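PDB 1VMB: small ribosomal subunit protein bS6 from Thermotoga maritima, which probably binds 16S ribosomal RNA together with protein bS18 as a structural component of the small ribosomal subunit. Local coordinates for residues 45-50 and 91-96; 20-25 and 80-85; 27-32 and 71-76. All coordinates share one frame; numbering follows the deposited sequence. Where two conformers were deposited one is given.

From the N terminus the chain runs along strand 19-27, whose residues 20-25 later pair with 80-85 in contact 2. It then rounds the loop 27-32, climbs helix 33-51, and returns through strand 54-66 to the hairpin end at 71-76, where contact 3 closes a loop nested inside that of contact 2. After strand 73-85, helix 91-98 reaches back to 45-50 in contact 1, whose loop crosses both others. Contact 2 joins neighbouring strands of the four-stranded antiparallel sheet, contact 1 joins the two helices on one face of it, touching contact 2 through Ile47 and Leu93, and contact 3 ties the turn between strand 19-27 and helix 33-51 to the start of strand 73-85.

Contact 1 of 3, residues 45-50 and 91-96; sequences KIIEER and QELENF. With EDO (1,2-ethanediol), chain B.
Ile46 is the bump that fits between Leu93 and Phe96 of the neighbouring helix. Its CG2 lies 3.7 Å from Glu92 O and also touches Leu93 CA, while CG1 sits over one face of the Phe96 ring, 4.2 Å from the ring centroid in a CH-pi contact. The branches divide this way because CG1 stands beside the backbone N (chi1 -67°), with CG2 anti to that N. Deeper down, Ile47 CG1 meets Leu93 CD1 at 4.0 Å, the two side chains slanting across each other above Phe83 of the sheet. At the outer margin Arg50 CB packs on Glu92 CB at 3.7 Å. An alanine in place of Ile46 would be likely to open a gap over the Phe96 ring and leave that face without its CH-pi partner. The N-to-C directions of the helix segments differ by 144°, with axes 9.2 Å apart at closest approach. Beyond the apolar seam an ethanediol, probably from the crystallisation liquor, gives a bond from O2 to Glu49 OE1 (2.8 Å). No hydrogen bond or salt bridge joins the two segments, which meet through shape and apolar contact on the sheet of this split beta-alpha-beta fold.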
loop_
_atom_site.group_PDB
_atom_site.type_symbol
_atom_site.label_atom_id
_atom_site.label_comp_id
_atom_site.label_asym_id
_atom_site.label_seq_id
_atom_site.Cartn_x
_atom_site.Cartn_y
_atom_site.Cartn_z
ATOM N N LYS A 45 -5.054 -8.915 1.119
ATOM C CA LYS A 45 -5.240 -10.012 2.060
ATOM C C LYS A 45 -4.285 -9.950 3.258
ATOM O O LYS A 45 -4.660 -10.273 4.423
ATOM C CB LYS A 45 -5.091 -11.348 1.332
ATOM C CG LYS A 45 -6.351 -11.759 0.528
ATOM C CD LYS A 45 -7.519 -11.996 1.429
ATOM C CE LYS A 45 -8.663 -12.533 0.697
ATOM N NZ LYS A 45 -9.753 -13.002 1.606
ATOM N N ILE A 46 -3.061 -9.507 3.026
ATOM C CA ILE A 46 -2.126 -9.292 4.147
ATOM C C ILE A 46 -2.675 -8.233 5.141
ATOM O O ILE A 46 -2.651 -8.442 6.370
ATOM C CB ILE A 46 -0.737 -8.878 3.662
ATOM C CG1 ILE A 46 -0.082 -10.041 2.900
ATOM C CG2 ILE A 46 0.118 -8.422 4.814
ATOM C CD1 ILE A 46 0.312 -11.156 3.736
ATOM N N ILE A 47 -3.139 -7.111 4.608
ATOM C CA ILE A 47 -3.779 -6.091 5.446
ATOM C C ILE A 47 -5.013 -6.650 6.182
ATOM O O ILE A 47 -5.148 -6.450 7.419
ATOM C CB ILE A 47 -4.081 -4.815 4.628
ATOM C CG1 ILE A 47 -2.781 -4.147 4.160
ATOM C CG2 ILE A 47 -4.948 -3.818 5.426
ATOM C CD1 ILE A 47 -3.012 -3.182 3.000
ATOM N N GLU A 48 -5.925 -7.354 5.497
ATOM C CA GLU A 48 -7.118 -7.873 6.117
ATOM C C GLU A 48 -6.864 -8.927 7.211
ATOM O O GLU A 48 -7.426 -8.838 8.314
ATOM C CB GLU A 48 -8.107 -8.371 5.043
ATOM C CG GLU A 48 -8.621 -7.229 4.156
ATOM C CD GLU A 48 -9.387 -7.637 2.894
ATOM O OE1 GLU A 48 -9.117 -8.739 2.379
ATOM O OE2 GLU A 48 -10.279 -6.833 2.477
ATOM N N GLU A 49 -6.055 -9.928 6.873
ATOM C CA GLU A 49 -5.878 -11.143 7.646
ATOM C C GLU A 49 -4.703 -11.100 8.638
ATOM O O GLU A 49 -4.736 -11.813 9.643
ATOM C CB GLU A 49 -5.669 -12.331 6.689
ATOM C CG GLU A 49 -6.885 -12.515 5.783
ATOM C CD GLU A 49 -6.854 -13.753 4.904
ATOM O OE1 GLU A 49 -5.770 -14.373 4.736
ATOM O OE2 GLU A 49 -7.938 -14.083 4.382
ATOM N N ARG A 50 -3.683 -10.290 8.351
ATOM C CA ARG A 50 -2.459 -10.252 9.206
ATOM C C ARG A 50 -2.303 -8.919 10.001
ATOM O O ARG A 50 -2.097 -8.948 11.229
ATOM C CB ARG A 50 -1.218 -10.631 8.404
ATOM C CG ARG A 50 -1.364 -12.024 7.803
ATOM C CD ARG A 50 -1.576 -13.146 8.795
ATOM N NE ARG A 50 -1.564 -14.428 8.067
ATOM C CZ ARG A 50 -1.268 -15.621 8.576
ATOM N NH1 ARG A 50 -0.884 -15.789 9.850
ATOM N NH2 ARG A 50 -1.307 -16.668 7.750
ATOM N N GLN A 91 3.809 -4.389 11.188
ATOM C CA GLN A 91 4.970 -5.136 10.678
ATOM C C GLN A 91 4.618 -6.302 9.736
ATOM O O GLN A 91 5.459 -6.719 8.909
ATOM C CB GLN A 91 5.786 -5.671 11.835
ATOM C CG GLN A 91 5.106 -6.821 12.544
ATOM C CD GLN A 91 3.991 -6.433 13.553
ATOM O OE1 GLN A 91 3.713 -5.216 13.817
ATOM N NE2 GLN A 91 3.402 -7.472 14.167
ATOM N N GLU A 92 3.386 -6.817 9.830
ATOM C CA GLU A 92 2.916 -7.859 8.937
ATOM C C GLU A 92 2.973 -7.391 7.488
ATOM O O GLU A 92 3.313 -8.134 6.572
ATOM C CB GLU A 92 1.499 -8.327 9.312
ATOM C CG GLU A 92 1.403 -8.997 10.641
ATOM C CD GLU A 92 1.993 -10.394 10.701
ATOM O OE1 GLU A 92 2.368 -10.983 9.661
ATOM O OE2 GLU A 92 2.051 -10.905 11.820
ATOM N N LEU A 93 2.606 -6.142 7.270
ATOM C CA LEU A 93 2.640 -5.591 5.925
ATOM C C LEU A 93 4.053 -5.303 5.494
ATOM O O LEU A 93 4.478 -5.702 4.408
ATOM C CB LEU A 93 1.781 -4.353 5.874
ATOM C CG LEU A 93 1.761 -3.575 4.560
ATOM C CD1 LEU A 93 1.172 -4.392 3.440
ATOM C CD2 LEU A 93 0.966 -2.284 4.713
ATOM N N GLU A 94 4.822 -4.683 6.365
ATOM C CA GLU A 94 6.205 -4.419 6.060
ATOM C C GLU A 94 6.972 -5.661 5.707
ATOM O O GLU A 94 7.739 -5.702 4.722
ATOM C CB GLU A 94 6.814 -3.730 7.266
ATOM C CG GLU A 94 8.295 -3.491 7.144
ATOM C CD GLU A 94 8.678 -2.380 6.192
ATOM O OE1 GLU A 94 7.800 -1.582 5.793
ATOM O OE2 GLU A 94 9.902 -2.321 5.883
ATOM N N ASN A 95 6.756 -6.710 6.491
ATOM C CA ASN A 95 7.435 -8.000 6.251
ATOM C C ASN A 95 7.021 -8.669 4.952
ATOM O O ASN A 95 7.862 -9.282 4.279
ATOM C CB ASN A 95 7.259 -8.921 7.440
ATOM C CG ASN A 95 8.090 -8.476 8.625
ATOM O OD1 ASN A 95 8.920 -7.568 8.516
ATOM N ND2 ASN A 95 7.874 -9.104 9.752
ATOM N N PHE A 96 5.761 -8.568 4.545
ATOM C CA PHE A 96 5.350 -9.034 3.191
ATOM C C PHE A 96 6.157 -8.303 2.115
ATOM O O PHE A 96 6.731 -8.900 1.210
ATOM C CB PHE A 96 3.841 -8.817 2.934
ATOM C CG PHE A 96 3.441 -9.198 1.543
ATOM C CD1 PHE A 96 3.312 -10.492 1.250
ATOM C CD2 PHE A 96 3.232 -8.226 0.562
ATOM C CE1 PHE A 96 2.971 -10.882 -0.047
ATOM C CE2 PHE A 96 2.932 -8.619 -0.762
ATOM C CZ PHE A 96 2.807 -9.952 -1.011
HETATM C C1 EDO B . -1.235 -14.571 3.946
HETATM O O1 EDO B . -0.826 -15.546 4.920
HETATM C C2 EDO B . -2.549 -13.846 4.268
HETATM O O2 EDO B . -3.101 -14.191 5.554
#

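Contact 2 of 3, residues 20-25 and 80-85; sequences IYESMF and VIYFRC
Tyr21 and Phe83 form a hydrogen-bonded antiparallel pair, as do Ser23 and Ile81. Four backbone bonds result, the straightest being Tyr21 N to Phe83 O (2.8 Å, 175° at the hydrogen). Non-hydrogen-bonded pairs alternate with these, and Glu22 CA and Val80 CA add CA-H...O contacts to Ile81 O and Ser23 O.

Aromatic contacts occupy the face bearing Tyr21, Ser23, Ile81 and Phe83. Phe83 CG, between its own backbone N and carbonyl carbon (chi1 66°), brings the ring under Tyr21 CB, which lies 3.8 Å from the Phe83 centroid. The two rings are near parallel but slid apart, barely overlapping. Cys85 SG approaches the Tyr21 ring obliquely, 3.6 Å from Tyr21 CE1, and Ile81 CD1 meets the edge of Phe25 at CE1.

The other face is mixed: in the Met24 and Glu22 conformers given, Met24 CG packs on Val80 CG2, and a water joins Glu22 OE1 (2.8 Å) to Tyr82 OH (2.6 Å). That Glu22 conformer also forms a salt bridge with Arg111, and Arg84 forms one with Glu118.

These are the two central strands of the sheet, flanked by 103-110 beside 20-25 and 54-66 beside 80-85; helix 33-51 covers Ile81 and Phe83 through Val43 and Ile47.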
loop_
_atom_site.group_PDB
_atom_site.type_symbol
_atom_site.label_atom_id
_atom_site.label_comp_id
_atom_site.label_asym_id
_atom_site.label_seq_id
_atom_site.Cartn_x
_atom_site.Cartn_y
_atom_site.Cartn_z
ATOM N N ILE A 20 -5.563 5.565 10.957
ATOM C CA ILE A 20 -5.727 5.511 9.515
ATOM C C ILE A 20 -4.359 5.532 8.857
ATOM O O ILE A 20 -3.543 6.379 9.186
ATOM C CB ILE A 20 -6.591 6.745 9.005
ATOM C CG1 ILE A 20 -7.966 6.809 9.663
ATOM C CG2 ILE A 20 -6.748 6.752 7.482
ATOM C CD1 ILE A 20 -8.715 8.107 9.428
ATOM N N TYR A 21 -4.141 4.619 7.917
ATOM C CA TYR A 21 -2.878 4.507 7.181
ATOM C C TYR A 21 -3.029 4.529 5.700
ATOM O O TYR A 21 -4.092 4.209 5.187
ATOM C CB TYR A 21 -2.245 3.164 7.551
ATOM C CG TYR A 21 -1.868 3.115 9.003
ATOM C CD1 TYR A 21 -2.796 2.679 9.972
ATOM C CD2 TYR A 21 -0.623 3.504 9.431
ATOM C CE1 TYR A 21 -2.471 2.641 11.321
ATOM C CE2 TYR A 21 -0.302 3.480 10.768
ATOM C CZ TYR A 21 -1.219 3.053 11.718
ATOM O OH TYR A 21 -0.874 3.049 13.077
ATOM N N GLU A 22 -1.980 5.011 5.020
ATOM C CA GLU A 22 -1.812 4.772 3.578
ATOM C C GLU A 22 -0.599 3.916 3.374
ATOM O O GLU A 22 0.411 4.066 4.057
ATOM C CB GLU A 22 -1.750 6.062 2.769
ATOM C CG GLU A 22 -0.501 6.844 3.014
ATOM C CD GLU A 22 -0.328 8.028 2.108
ATOM O OE1 GLU A 22 -1.317 8.702 1.703
ATOM O OE2 GLU A 22 0.845 8.272 1.795
ATOM N N SER A 23 -0.694 3.022 2.393
ATOM C CA SER A 23 0.483 2.283 1.936
ATOM C C SER A 23 0.511 2.284 0.449
ATOM O O SER A 23 -0.440 1.811 -0.195
ATOM C CB SER A 23 0.480 0.824 2.443
ATOM O OG SER A 23 1.751 0.223 2.224
ATOM N N MET A 24 1.589 2.845 -0.111
ATOM C CA MET A 24 1.781 2.934 -1.560
ATOM C C MET A 24 2.843 1.927 -1.878
ATOM O O MET A 24 3.906 1.899 -1.210
ATOM C CB MET A 24 2.242 4.331 -2.006
ATOM C CG MET A 24 2.386 4.479 -3.531
ATOM S SD MET A 24 3.178 6.010 -4.046
ATOM C CE MET A 24 4.825 5.369 -4.230
ATOM N N PHE A 25 2.598 1.104 -2.891
ATOM C CA PHE A 25 3.608 0.162 -3.341
ATOM C C PHE A 25 3.708 0.159 -4.874
ATOM O O PHE A 25 2.687 0.375 -5.542
ATOM C CB PHE A 25 3.358 -1.237 -2.792
ATOM C CG PHE A 25 2.000 -1.823 -3.140
ATOM C CD1 PHE A 25 0.839 -1.508 -2.414
ATOM C CD2 PHE A 25 1.874 -2.724 -4.164
ATOM C CE1 PHE A 25 -0.340 -2.051 -2.752
ATOM C CE2 PHE A 25 0.664 -3.265 -4.508
ATOM C CZ PHE A 25 -0.456 -2.935 -3.794
ATOM N N VAL A 80 -2.108 2.595 -4.256
ATOM C CA VAL A 80 -2.157 3.063 -2.849
ATOM C C VAL A 80 -3.358 2.423 -2.178
ATOM O O VAL A 80 -4.451 2.391 -2.798
ATOM C CB VAL A 80 -2.284 4.543 -2.740
ATOM C CG1 VAL A 80 -2.098 4.968 -1.274
ATOM C CG2 VAL A 80 -1.254 5.274 -3.607
ATOM N N ILE A 81 -3.205 1.933 -0.952
ATOM C CA ILE A 81 -4.306 1.326 -0.220
ATOM C C ILE A 81 -4.458 2.135 1.047
ATOM O O ILE A 81 -3.441 2.336 1.709
ATOM C CB ILE A 81 -4.032 -0.150 0.128
ATOM C CG1 ILE A 81 -3.955 -0.970 -1.150
ATOM C CG2 ILE A 81 -5.116 -0.690 1.010
ATOM C CD1 ILE A 81 -3.496 -2.415 -0.919
ATOM N N TYR A 82 -5.673 2.583 1.329
ATOM C CA TYR A 82 -6.013 3.293 2.540
ATOM C C TYR A 82 -6.724 2.338 3.445
ATOM O O TYR A 82 -7.693 1.693 3.017
ATOM C CB TYR A 82 -6.907 4.479 2.238
ATOM C CG TYR A 82 -6.219 5.477 1.316
ATOM C CD1 TYR A 82 -5.425 6.489 1.818
ATOM C CD2 TYR A 82 -6.311 5.338 -0.048
ATOM C CE1 TYR A 82 -4.761 7.418 0.938
ATOM C CE2 TYR A 82 -5.685 6.255 -0.941
ATOM C CZ TYR A 82 -4.907 7.278 -0.436
ATOM O OH TYR A 82 -4.278 8.161 -1.332
ATOM N N PHE A 83 -6.236 2.220 4.674
ATOM C CA PHE A 83 -6.834 1.272 5.621
ATOM C C PHE A 83 -6.794 1.777 7.063
ATOM O O PHE A 83 -6.091 2.718 7.396
ATOM C CB PHE A 83 -6.171 -0.112 5.527
ATOM C CG PHE A 83 -4.725 -0.139 5.947
ATOM C CD1 PHE A 83 -3.743 0.161 5.039
ATOM C CD2 PHE A 83 -4.343 -0.542 7.228
ATOM C CE1 PHE A 83 -2.400 0.082 5.382
ATOM C CE2 PHE A 83 -2.973 -0.602 7.572
ATOM C CZ PHE A 83 -2.025 -0.272 6.660
ATOM N N ARG A 84 -7.527 1.114 7.934
ATOM C CA ARG A 84 -7.544 1.510 9.367
ATOM C C ARG A 84 -7.275 0.257 10.179
ATOM O O ARG A 84 -7.716 -0.848 9.835
ATOM C CB ARG A 84 -8.850 2.209 9.790
ATOM C CG ARG A 84 -10.090 1.573 9.425
ATOM C CD ARG A 84 -11.351 2.504 9.471
ATOM N NE ARG A 84 -11.059 3.795 8.868
ATOM C CZ ARG A 84 -11.976 4.655 8.460
ATOM N NH1 ARG A 84 -13.278 4.353 8.535
ATOM N NH2 ARG A 84 -11.595 5.810 7.932
ATOM N N CYS A 85 -6.510 0.433 11.246
ATOM C CA CYS A 85 -6.263 -0.639 12.144
ATOM C C CYS A 85 -5.804 -0.033 13.469
ATOM O O CYS A 85 -5.724 1.163 13.590
ATOM C CB CYS A 85 -5.231 -1.574 11.556
ATOM S SG CYS A 85 -3.586 -0.816 11.450
HETATM O O HOH W 1 -1.769 8.943 -1.051
#

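Contact 3 of 3, residues 27-32 and 71-76; sequences IAPNVP and KKFNEG
Phe73 reaches across from the hairpin end to the turn that follows strand 19-27, its ring lying against Ala28, Pro29 and Asn30. Its CB is 3.9 Å from Pro29 CD; a chi1 of -59°, with CG anti to the carbonyl carbon, then turns the ring toward the proline. CG comes nearer to the same carbon, and CD1 touches both Pro29 CD and CG, each at 3.5 Å. On the other branch CD2 only grazes Pro29 CD, but CE2 meets Ala28 CB at 3.8 Å. CE1 passes to the side-chain amide of Asn30, and CZ, the end of the ring, lies 3.7 Å from Asn30 OD1, the amide and ring planes being 61° apart. Pro29 CD thus stands over one face of the ring, offset toward its rim, in a CH-pi contact; Ala28 CB makes a second, off-centre one.

The proline ring also bears on the next part of the hairpin. Its CD is 3.3 Å from Glu75 O and its CB packs on Glu75 CG. This contact buries Glu75 O, which has no hydrogen-bonding partner in the model. Ile27 O comes 3.4 Å from Gly76 CA, where the absence of a side chain permits close approach. Ala28 to Val31 form a type I turn that presents Pro29 and Asn30 to the aromatic ring.

The turn carries the chain from strand 19-27 to helix 33-51, with Pro32 at the N-cap. Around it, Ile104 of strand 103-110 touches Ala28 and Phe73, Met63 of strand 54-66 touches Pro29 and Glu75, and Leu39 of helix 33-51 packs on Ile27.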
loop_
_atom_site.group_PDB
_atom_site.type_symbol
_atom_site.label_atom_id
_atom_site.label_comp_id
_atom_site.label_asym_id
_atom_site.label_seq_id
_atom_site.Cartn_x
_atom_site.Cartn_y
_atom_site.Cartn_z
ATOM N N ILE A 27 5.040 -1.938 -8.313
ATOM C CA ILE A 27 5.403 -3.207 -8.876
ATOM C C ILE A 27 6.228 -2.958 -10.131
ATOM O O ILE A 27 5.945 -2.049 -10.987
ATOM C CB ILE A 27 4.129 -4.066 -9.173
ATOM C CG1 ILE A 27 3.248 -4.260 -7.903
ATOM C CG2 ILE A 27 4.545 -5.376 -9.802
ATOM C CD1 ILE A 27 1.860 -4.863 -8.175
ATOM N N ALA A 28 7.268 -3.771 -10.249
ATOM C CA ALA A 28 8.152 -3.737 -11.377
ATOM C C ALA A 28 7.389 -3.882 -12.683
ATOM O O ALA A 28 6.432 -4.697 -12.818
ATOM C CB ALA A 28 9.171 -4.845 -11.267
ATOM N N PRO A 29 7.837 -3.151 -13.685
ATOM C CA PRO A 29 7.118 -3.150 -14.957
ATOM C C PRO A 29 7.294 -4.388 -15.840
ATOM O O PRO A 29 6.594 -4.507 -16.826
ATOM C CB PRO A 29 7.652 -1.888 -15.638
ATOM C CG PRO A 29 9.064 -1.871 -15.202
ATOM C CD PRO A 29 9.010 -2.250 -13.730
ATOM N N ASN A 30 8.202 -5.300 -15.486
ATOM C CA ASN A 30 8.379 -6.544 -16.218
ATOM C C ASN A 30 7.551 -7.704 -15.642
ATOM O O ASN A 30 7.664 -8.832 -16.074
ATOM C CB ASN A 30 9.855 -6.911 -16.300
ATOM C CG ASN A 30 10.493 -7.118 -14.963
ATOM O OD1 ASN A 30 9.934 -6.794 -13.908
ATOM N ND2 ASN A 30 11.722 -7.627 -14.997
ATOM N N VAL A 31 6.707 -7.395 -14.686
ATOM C CA VAL A 31 5.738 -8.364 -14.149
ATOM C C VAL A 31 4.463 -8.236 -14.983
ATOM O O VAL A 31 3.920 -7.148 -15.094
ATOM C CB VAL A 31 5.455 -8.062 -12.666
ATOM C CG1 VAL A 31 4.455 -9.023 -12.076
ATOM C CG2 VAL A 31 6.691 -8.165 -11.846
ATOM N N PRO A 32 4.006 -9.330 -15.595
ATOM C CA PRO A 32 2.800 -9.342 -16.389
ATOM C C PRO A 32 1.618 -8.753 -15.654
ATOM O O PRO A 32 1.482 -8.918 -14.429
ATOM C CB PRO A 32 2.569 -10.821 -16.596
ATOM C CG PRO A 32 3.942 -11.366 -16.548
ATOM C CD PRO A 32 4.599 -10.674 -15.481
ATOM N N LYS A 71 15.759 0.492 -8.839
ATOM C CA LYS A 71 16.062 -0.935 -9.068
ATOM C C LYS A 71 16.273 -1.133 -10.545
ATOM O O LYS A 71 15.851 -2.137 -11.164
ATOM C CB LYS A 71 14.933 -1.840 -8.565
ATOM C CG LYS A 71 14.692 -1.826 -7.061
ATOM C CD LYS A 71 15.821 -2.481 -6.354
ATOM C CE LYS A 71 15.581 -2.619 -4.876
ATOM N NZ LYS A 71 16.787 -3.358 -4.315
ATOM N N LYS A 72 16.925 -0.151 -11.149
ATOM C CA LYS A 72 17.206 -0.208 -12.568
ATOM C C LYS A 72 15.975 -0.118 -13.511
ATOM O O LYS A 72 16.141 -0.295 -14.722
ATOM C CB LYS A 72 18.067 -1.453 -12.886
ATOM C CG LYS A 72 19.308 -1.588 -11.964
ATOM C CD LYS A 72 20.014 -2.947 -12.168
ATOM C CE LYS A 72 21.398 -2.969 -11.469
ATOM N N PHE A 73 14.782 0.162 -12.978
ATOM C CA PHE A 73 13.588 0.467 -13.800
ATOM C C PHE A 73 13.336 1.974 -13.868
ATOM O O PHE A 73 13.655 2.720 -12.915
ATOM C CB PHE A 73 12.344 -0.225 -13.252
ATOM C CG PHE A 73 12.485 -1.728 -13.194
ATOM C CD1 PHE A 73 12.458 -2.474 -14.362
ATOM C CD2 PHE A 73 12.680 -2.381 -11.965
ATOM C CE1 PHE A 73 12.590 -3.849 -14.337
ATOM C CE2 PHE A 73 12.791 -3.775 -11.928
ATOM C CZ PHE A 73 12.760 -4.499 -13.116
ATOM N N ASN A 74 12.708 2.400 -14.952
ATOM C CA ASN A 74 12.404 3.809 -15.167
ATOM C C ASN A 74 10.911 4.137 -14.954
ATOM O O ASN A 74 10.515 5.295 -15.026
ATOM C CB ASN A 74 12.799 4.165 -16.584
ATOM C CG ASN A 74 14.286 3.943 -16.839
ATOM O OD1 ASN A 74 15.136 4.485 -16.117
ATOM N ND2 ASN A 74 14.600 3.169 -17.851
ATOM N N GLU A 75 10.107 3.108 -14.714
ATOM C CA GLU A 75 8.669 3.217 -14.449
ATOM C C GLU A 75 8.201 2.043 -13.642
ATOM O O GLU A 75 8.891 1.070 -13.514
ATOM C CB GLU A 75 7.890 3.220 -15.762
ATOM C CG GLU A 75 8.095 1.949 -16.576
ATOM C CD GLU A 75 7.335 1.935 -17.881
ATOM O OE1 GLU A 75 6.570 2.907 -18.157
ATOM O OE2 GLU A 75 7.492 0.932 -18.651
ATOM N N GLY A 76 7.011 2.147 -13.074
ATOM C CA GLY A 76 6.471 1.045 -12.269
ATOM C C GLY A 76 4.989 1.252 -12.059
ATOM O O GLY A 76 4.471 2.314 -12.422
#